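Local coordinates for putative type VI secretion protein (Escherichia coli, PDB 6SKI) that probably hydrolyses phospholipids as a toxic effector that is delivered by the type VI secretion system while bound to its VgrG spike, at residues F184-D192 / F229-E237; A490-W501 / N519-P528. One frame throughout, in Å; residues are numbered along the deposited sequence.

Interaction 1: residues F184-D192 / F229-E237; sequences FCIAKIQFD and FYDGKPSGE
Strand 184-192 and the irregular segment 229-237 run in the same direction and meet at two separate points, where the backbones come close. At the first, Asp231 N donates to Ile186 O at 2.8 Å. The chain then bows outward through a type I turn, Lys233 to Gly236, which is closed by Gly236 N on Lys233 O. It returns where Glu237 N reaches Ile189 O at 2.9 Å and where Phe191 N makes a weak, bent bond to Glu237 O. Glu237 straddling Ile189 and Phe191 in this way is the parallel bridge with Gln190.

Across the outward loop, Tyr230 OH gives its proton to Pro234 O at 2.8 Å, in the carbonyl plane and on a lone pair, tying the two limbs together. Its CG sits between the backbone N and the carbonyl carbon (chi1 57°), and the ring passes obliquely by Ile189, with CD2 4.2 Å from Ile189 CG1. Phe191 brings its ring edge to the turn, CE2 lying 3.4 Å from Ser235 O. Gly236 CA lies 4.0 Å from Phe191 CE2, so the backbone of the turn passes close to the ring. Extended chains of Lys188 and Glu237 cross to form a salt bridge, NZ to OE1 at 3.4 Å, which a long pair from Lys233 turns into a network; Glu237 OE2 has a second partner in Lys277. At the far end, Cys185 SG stands obliquely to the Phe229 ring, 4.5 Å from its centroid.

Helices 198-211 and 215-225 intervene between strands 184-195 and 237-243, so the contact closes a parallel beta-alpha-beta connection in the central sheet, consistent with the alpha/beta-hydrolase clan of the Tle1-like catalytic domain.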
# COMPACT_ATOMS: atom_id res chain seq x y z
N PHE A 184 31.66 -0.21 14.85
CA PHE A 184 31.07 1.03 14.40
C PHE A 184 29.93 1.42 15.33
O PHE A 184 29.38 0.59 16.06
CB PHE A 184 30.55 0.91 12.96
CG PHE A 184 29.58 -0.22 12.77
CD1 PHE A 184 30.02 -1.47 12.40
CD2 PHE A 184 28.22 -0.02 12.94
CE1 PHE A 184 29.14 -2.51 12.23
CE2 PHE A 184 27.33 -1.05 12.76
CZ PHE A 184 27.79 -2.30 12.40
N CYS A 185 29.58 2.70 15.28
CA CYS A 185 28.37 3.22 15.90
C CYS A 185 27.44 3.72 14.80
O CYS A 185 27.90 4.31 13.81
CB CYS A 185 28.70 4.35 16.87
SG CYS A 185 27.26 5.06 17.68
N ILE A 186 26.15 3.47 14.96
CA ILE A 186 25.16 3.99 14.02
C ILE A 186 24.96 5.46 14.33
O ILE A 186 24.35 5.82 15.34
CB ILE A 186 23.85 3.21 14.11
CG1 ILE A 186 24.09 1.74 13.75
CG2 ILE A 186 22.82 3.81 13.18
CD1 ILE A 186 22.92 0.85 13.99
N ALA A 187 25.48 6.32 13.47
CA ALA A 187 25.47 7.76 13.70
C ALA A 187 24.17 8.41 13.28
O ALA A 187 23.93 9.57 13.64
CB ALA A 187 26.63 8.42 12.95
N LYS A 188 23.33 7.70 12.54
CA LYS A 188 22.07 8.24 12.08
C LYS A 188 21.18 7.08 11.66
O LYS A 188 21.65 6.11 11.09
CB LYS A 188 22.27 9.20 10.90
CG LYS A 188 21.13 10.17 10.69
CD LYS A 188 21.44 11.11 9.54
CE LYS A 188 20.20 11.84 9.08
NZ LYS A 188 20.54 13.06 8.31
N ILE A 189 19.89 7.20 11.96
CA ILE A 189 18.88 6.25 11.51
C ILE A 189 18.00 7.00 10.52
O ILE A 189 17.27 7.93 10.90
CB ILE A 189 18.06 5.68 12.66
CG1 ILE A 189 18.93 4.78 13.54
CG2 ILE A 189 16.86 4.92 12.13
CD1 ILE A 189 19.07 3.37 13.03
N GLN A 190 18.07 6.62 9.26
CA GLN A 190 17.24 7.19 8.21
C GLN A 190 16.16 6.19 7.81
O GLN A 190 16.25 5.00 8.08
CB GLN A 190 18.09 7.57 7.00
CG GLN A 190 18.61 8.98 7.01
CD GLN A 190 19.61 9.22 5.91
OE1 GLN A 190 20.13 8.28 5.32
NE2 GLN A 190 19.89 10.48 5.63
N PHE A 191 15.13 6.71 7.15
CA PHE A 191 14.03 5.88 6.66
C PHE A 191 13.75 6.23 5.20
O PHE A 191 13.68 7.40 4.84
CB PHE A 191 12.76 6.09 7.49
CG PHE A 191 12.84 5.52 8.87
CD1 PHE A 191 12.85 4.16 9.08
CD2 PHE A 191 12.89 6.36 9.97
CE1 PHE A 191 12.92 3.64 10.34
CE2 PHE A 191 12.96 5.84 11.24
CZ PHE A 191 12.97 4.47 11.43
N ASP A 192 13.59 5.20 4.38
CA ASP A 192 13.05 5.33 3.03
C ASP A 192 11.70 4.63 3.03
O ASP A 192 11.64 3.40 2.99
CB ASP A 192 13.98 4.74 1.97
CG ASP A 192 15.26 5.50 1.84
OD1 ASP A 192 15.21 6.75 1.79
OD2 ASP A 192 16.33 4.86 1.77
N PHE A 229 24.06 2.26 21.47
CA PHE A 229 23.96 3.69 21.24
C PHE A 229 23.84 3.99 19.75
O PHE A 229 24.60 3.47 18.93
CB PHE A 229 25.18 4.40 21.81
CG PHE A 229 25.28 5.85 21.44
CD1 PHE A 229 26.30 6.30 20.64
CD2 PHE A 229 24.34 6.75 21.90
CE1 PHE A 229 26.39 7.62 20.28
CE2 PHE A 229 24.43 8.08 21.55
CZ PHE A 229 25.45 8.52 20.74
N TYR A 230 22.88 4.84 19.40
CA TYR A 230 22.78 5.37 18.05
C TYR A 230 22.61 6.88 18.14
O TYR A 230 21.81 7.36 18.94
CB TYR A 230 21.63 4.74 17.26
CG TYR A 230 20.26 4.87 17.87
CD1 TYR A 230 19.78 3.92 18.76
CD2 TYR A 230 19.42 5.91 17.51
CE1 TYR A 230 18.52 4.03 19.30
CE2 TYR A 230 18.16 6.02 18.05
CZ TYR A 230 17.72 5.08 18.94
OH TYR A 230 16.46 5.19 19.48
N ASP A 231 23.36 7.60 17.33
CA ASP A 231 23.31 9.05 17.34
C ASP A 231 22.13 9.53 16.49
O ASP A 231 21.40 8.74 15.89
CB ASP A 231 24.63 9.63 16.84
CG ASP A 231 24.94 10.98 17.45
OD1 ASP A 231 24.42 11.27 18.55
OD2 ASP A 231 25.69 11.75 16.83
N GLY A 232 21.94 10.84 16.44
CA GLY A 232 20.86 11.41 15.66
C GLY A 232 19.56 11.46 16.44
O GLY A 232 19.49 11.18 17.64
N LYS A 233 18.51 11.86 15.73
CA LYS A 233 17.18 11.89 16.32
C LYS A 233 16.81 10.50 16.81
O LYS A 233 16.93 9.52 16.06
CB LYS A 233 16.16 12.39 15.30
CG LYS A 233 16.37 13.83 14.88
CD LYS A 233 15.58 14.16 13.63
CE LYS A 233 15.89 15.56 13.14
NZ LYS A 233 17.33 15.73 12.81
N PRO A 234 16.35 10.36 18.06
CA PRO A 234 16.10 9.01 18.60
C PRO A 234 15.05 8.22 17.85
O PRO A 234 15.09 6.98 17.88
CB PRO A 234 15.66 9.32 20.04
CG PRO A 234 15.06 10.68 19.94
CD PRO A 234 16.02 11.40 19.04
N SER A 235 14.13 8.88 17.16
CA SER A 235 13.12 8.20 16.36
C SER A 235 13.48 8.19 14.88
O SER A 235 12.71 7.66 14.08
CB SER A 235 11.75 8.85 16.55
OG SER A 235 11.20 8.52 17.81
N GLY A 236 14.61 8.76 14.50
CA GLY A 236 15.08 8.68 13.13
C GLY A 236 14.68 9.88 12.31
O GLY A 236 14.10 10.86 12.79
N GLU A 237 15.00 9.79 11.02
CA GLU A 237 14.66 10.80 10.03
C GLU A 237 14.25 10.09 8.76
O GLU A 237 14.70 8.97 8.49
CB GLU A 237 15.84 11.75 9.80
CG GLU A 237 15.66 12.75 8.69
CD GLU A 237 16.70 13.85 8.73
OE1 GLU A 237 17.55 13.83 9.65
OE2 GLU A 237 16.67 14.73 7.85

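Interaction 2: residues A490-W501 / N519-P528; sequences ANWNIESDGNLW and NKAFVFPNKP
Trp492 makes the broadest contact with segment 519-528, and Phe524 and Ile494, which face each other just beyond the end of the strand pairing, extend it. The indole turns its six-membered edge to one face of the Phe524 ring, an edge-to-face pair with planes at 71° and centroids 5.1 Å apart. Ile494 CG1 covers the opposite face of Phe524, 4.0 Å from the centroid, so the phenyl ring is clamped between two side chains of segment 490-501. With CG beside its backbone N (chi1 -80°), Trp492 also offers one indole face to Lys527 and Pro528: Lys527 CG lies over the six-membered ring and Pro528 CD over the five-membered ring, 3.9 Å from its centroid.

On one flank of this cluster, Asn491 N donates to Asn526 O at 2.6 Å, while Asn491 OD1 accepts from Asn493 N in an Asx turn. On the other, strands 495-497 and 521-523 pair antiparallel. Glu495 with Val523 and Asp497 with Ala521 are hydrogen-bonded pairs, each with two bonds of 2.9 Å; Glu495 N to Val523 O is almost straight at 176°. Ser496 and Phe522 form the non-hydrogen-bonded pair between them.

This two-stranded ladder packs against helix 72-85 through Phe522, which touches Ala75 and Gln76. Leu57 of helix 53-58 meets Asp497 and Leu500, and Phe331 and Cys334 of strand 328-341 touch Trp492.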
# COMPACT_ATOMS: atom_id res chain seq x y z
N ALA A 490 -12.79 0.99 -13.22
CA ALA A 490 -14.13 1.38 -12.82
C ALA A 490 -15.15 0.69 -13.72
O ALA A 490 -15.09 0.83 -14.95
CB ALA A 490 -14.30 2.90 -12.90
N ASN A 491 -16.06 -0.05 -13.12
CA ASN A 491 -17.08 -0.77 -13.87
C ASN A 491 -18.33 -0.88 -13.01
O ASN A 491 -18.32 -0.54 -11.83
CB ASN A 491 -16.60 -2.16 -14.30
CG ASN A 491 -16.00 -2.95 -13.16
OD1 ASN A 491 -16.70 -3.45 -12.29
ND2 ASN A 491 -14.68 -3.07 -13.17
N TRP A 492 -19.40 -1.36 -13.63
CA TRP A 492 -20.67 -1.53 -12.94
C TRP A 492 -20.99 -3.01 -12.75
O TRP A 492 -22.15 -3.40 -12.69
CB TRP A 492 -21.79 -0.83 -13.69
CG TRP A 492 -21.83 0.64 -13.44
CD1 TRP A 492 -21.31 1.62 -14.23
CD2 TRP A 492 -22.41 1.30 -12.31
NE1 TRP A 492 -21.54 2.85 -13.67
CE2 TRP A 492 -22.21 2.68 -12.49
CE3 TRP A 492 -23.08 0.86 -11.17
CZ2 TRP A 492 -22.66 3.62 -11.57
CZ3 TRP A 492 -23.52 1.80 -10.26
CH2 TRP A 492 -23.31 3.16 -10.46
N ASN A 493 -19.95 -3.83 -12.64
CA ASN A 493 -20.15 -5.24 -12.32
C ASN A 493 -20.58 -5.37 -10.88
O ASN A 493 -20.03 -4.73 -9.98
CB ASN A 493 -18.86 -6.03 -12.55
CG ASN A 493 -18.52 -6.17 -14.01
OD1 ASN A 493 -17.52 -6.78 -14.37
ND2 ASN A 493 -19.36 -5.63 -14.87
N ILE A 494 -21.57 -6.22 -10.64
CA ILE A 494 -22.15 -6.38 -9.32
C ILE A 494 -21.51 -7.59 -8.65
O ILE A 494 -21.16 -8.57 -9.31
CB ILE A 494 -23.68 -6.52 -9.38
CG1 ILE A 494 -24.33 -5.91 -8.14
CG2 ILE A 494 -24.11 -7.96 -9.54
CD1 ILE A 494 -25.82 -5.79 -8.24
N GLU A 495 -21.30 -7.48 -7.34
CA GLU A 495 -20.83 -8.57 -6.51
C GLU A 495 -21.82 -8.76 -5.38
O GLU A 495 -22.65 -7.90 -5.09
CB GLU A 495 -19.43 -8.29 -5.97
CG GLU A 495 -18.35 -8.28 -7.03
CD GLU A 495 -16.95 -8.35 -6.45
OE1 GLU A 495 -16.83 -8.41 -5.21
OE2 GLU A 495 -15.98 -8.35 -7.23
N SER A 496 -21.74 -9.91 -4.72
CA SER A 496 -22.65 -10.23 -3.64
C SER A 496 -21.89 -10.83 -2.47
O SER A 496 -20.81 -11.41 -2.63
CB SER A 496 -23.75 -11.20 -4.10
OG SER A 496 -23.20 -12.46 -4.45
N ASP A 497 -22.47 -10.67 -1.29
CA ASP A 497 -21.99 -11.32 -0.08
C ASP A 497 -23.18 -11.75 0.75
O ASP A 497 -24.24 -11.12 0.73
CB ASP A 497 -21.07 -10.40 0.73
CG ASP A 497 -20.04 -11.18 1.53
OD1 ASP A 497 -19.21 -11.87 0.91
OD2 ASP A 497 -20.08 -11.10 2.78
N GLY A 498 -22.99 -12.83 1.51
CA GLY A 498 -24.02 -13.33 2.39
C GLY A 498 -23.83 -12.98 3.85
O GLY A 498 -24.54 -13.53 4.70
N ASN A 499 -22.91 -12.08 4.17
CA ASN A 499 -22.62 -11.70 5.55
C ASN A 499 -23.21 -10.35 5.92
O ASN A 499 -22.94 -9.84 7.01
CB ASN A 499 -21.11 -11.68 5.77
CG ASN A 499 -20.50 -13.06 5.71
OD1 ASN A 499 -20.85 -13.93 6.51
ND2 ASN A 499 -19.59 -13.27 4.77
N LEU A 500 -24.02 -9.76 5.04
CA LEU A 500 -24.59 -8.44 5.27
C LEU A 500 -26.03 -8.44 4.81
O LEU A 500 -26.44 -9.20 3.94
CB LEU A 500 -23.82 -7.34 4.53
CG LEU A 500 -22.32 -7.15 4.75
CD1 LEU A 500 -21.83 -5.99 3.91
CD2 LEU A 500 -22.01 -6.91 6.21
N TRP A 501 -26.81 -7.54 5.42
CA TRP A 501 -28.13 -7.18 4.91
C TRP A 501 -28.19 -5.67 4.86
O TRP A 501 -27.91 -5.00 5.85
CB TRP A 501 -29.25 -7.74 5.79
CG TRP A 501 -30.61 -7.31 5.34
CD1 TRP A 501 -31.35 -7.87 4.35
CD2 TRP A 501 -31.38 -6.22 5.86
NE1 TRP A 501 -32.54 -7.20 4.21
CE2 TRP A 501 -32.58 -6.18 5.12
CE3 TRP A 501 -31.17 -5.28 6.86
CZ2 TRP A 501 -33.56 -5.23 5.37
CZ3 TRP A 501 -32.15 -4.34 7.10
CH2 TRP A 501 -33.33 -4.33 6.36
N ASN A 519 -29.52 -14.92 2.49
CA ASN A 519 -29.76 -13.84 1.55
C ASN A 519 -28.46 -13.44 0.87
O ASN A 519 -27.36 -13.85 1.26
CB ASN A 519 -30.35 -12.63 2.26
CG ASN A 519 -29.33 -11.88 3.09
OD1 ASN A 519 -28.44 -12.49 3.68
ND2 ASN A 519 -29.44 -10.56 3.13
N LYS A 520 -28.59 -12.62 -0.16
CA LYS A 520 -27.44 -12.03 -0.85
C LYS A 520 -27.58 -10.52 -0.85
O LYS A 520 -28.62 -9.98 -1.24
CB LYS A 520 -27.32 -12.56 -2.28
CG LYS A 520 -26.31 -13.69 -2.42
CD LYS A 520 -26.03 -14.01 -3.87
CE LYS A 520 -27.31 -14.24 -4.64
NZ LYS A 520 -27.05 -14.82 -5.98
N ALA A 521 -26.53 -9.84 -0.40
CA ALA A 521 -26.44 -8.39 -0.45
C ALA A 521 -25.51 -8.00 -1.59
O ALA A 521 -24.45 -8.60 -1.76
CB ALA A 521 -25.92 -7.82 0.87
N PHE A 522 -25.92 -6.99 -2.35
CA PHE A 522 -25.29 -6.68 -3.63
C PHE A 522 -24.60 -5.33 -3.57
O PHE A 522 -25.17 -4.35 -3.09
CB PHE A 522 -26.34 -6.70 -4.74
CG PHE A 522 -26.79 -8.08 -5.12
CD1 PHE A 522 -27.99 -8.58 -4.65
CD2 PHE A 522 -26.01 -8.88 -5.94
CE1 PHE A 522 -28.40 -9.84 -4.99
CE2 PHE A 522 -26.43 -10.14 -6.28
CZ PHE A 522 -27.62 -10.62 -5.80
N VAL A 523 -23.36 -5.30 -4.04
CA VAL A 523 -22.53 -4.10 -4.05
C VAL A 523 -21.97 -3.91 -5.45
O VAL A 523 -21.75 -4.89 -6.18
CB VAL A 523 -21.39 -4.20 -3.02
CG1 VAL A 523 -20.50 -5.39 -3.33
CG2 VAL A 523 -20.58 -2.92 -2.97
N PHE A 524 -21.78 -2.66 -5.84
CA PHE A 524 -20.95 -2.37 -7.00
C PHE A 524 -19.58 -1.96 -6.49
O PHE A 524 -19.35 -0.77 -6.21
CB PHE A 524 -21.58 -1.28 -7.86
CG PHE A 524 -22.91 -1.66 -8.43
CD1 PHE A 524 -23.00 -2.48 -9.54
CD2 PHE A 524 -24.08 -1.21 -7.85
CE1 PHE A 524 -24.22 -2.83 -10.06
CE2 PHE A 524 -25.30 -1.56 -8.37
CZ PHE A 524 -25.37 -2.37 -9.47
N PRO A 525 -18.64 -2.90 -6.35
CA PRO A 525 -17.39 -2.58 -5.65
C PRO A 525 -16.51 -1.61 -6.41
O PRO A 525 -15.82 -0.80 -5.79
CB PRO A 525 -16.71 -3.95 -5.52
CG PRO A 525 -17.81 -4.94 -5.73
CD PRO A 525 -18.66 -4.30 -6.77
N ASN A 526 -16.53 -1.66 -7.74
CA ASN A 526 -15.64 -0.88 -8.58
C ASN A 526 -16.43 0.15 -9.37
O ASN A 526 -16.14 0.43 -10.53
CB ASN A 526 -14.85 -1.79 -9.51
CG ASN A 526 -14.07 -2.84 -8.77
OD1 ASN A 526 -13.19 -2.53 -7.97
ND2 ASN A 526 -14.40 -4.10 -9.01
N LYS A 527 -17.42 0.74 -8.72
CA LYS A 527 -18.30 1.66 -9.42
C LYS A 527 -17.58 2.99 -9.63
O LYS A 527 -16.90 3.48 -8.73
CB LYS A 527 -19.58 1.88 -8.61
CG LYS A 527 -20.16 3.27 -8.69
CD LYS A 527 -20.97 3.57 -7.45
CE LYS A 527 -21.04 5.06 -7.19
NZ LYS A 527 -21.48 5.34 -5.80
N PRO A 528 -17.71 3.58 -10.82
CA PRO A 528 -17.01 4.83 -11.09
C PRO A 528 -17.55 5.97 -10.25
O PRO A 528 -18.71 5.98 -9.84
CB PRO A 528 -17.30 5.06 -12.58
CG PRO A 528 -18.60 4.36 -12.79
CD PRO A 528 -18.43 3.10 -12.00

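In the fold
Interactions 1 and 2 lie on opposite sides of the chain's centre, with their own centres 48 Å apart and their nearest atoms about 28 Å apart, so neither touches the other. Along the chain they come in series. Interaction 1 belongs to the central, largely parallel sheet, whereas 490-501/519-528 builds a small separate antiparallel ladder. Strand 184-195 ends just before Ser197, and strand 237-243 is followed closely by Asp245; with His310 these residues have the geometry of a Ser-His-Asp triad, probably the catalytic one. Interaction 1 therefore joins the later part of strand 184-195 to the start of strand 237-243, both of which lead toward that presumed site. Its outer end also meets the other protein chain, which does not touch interaction 2.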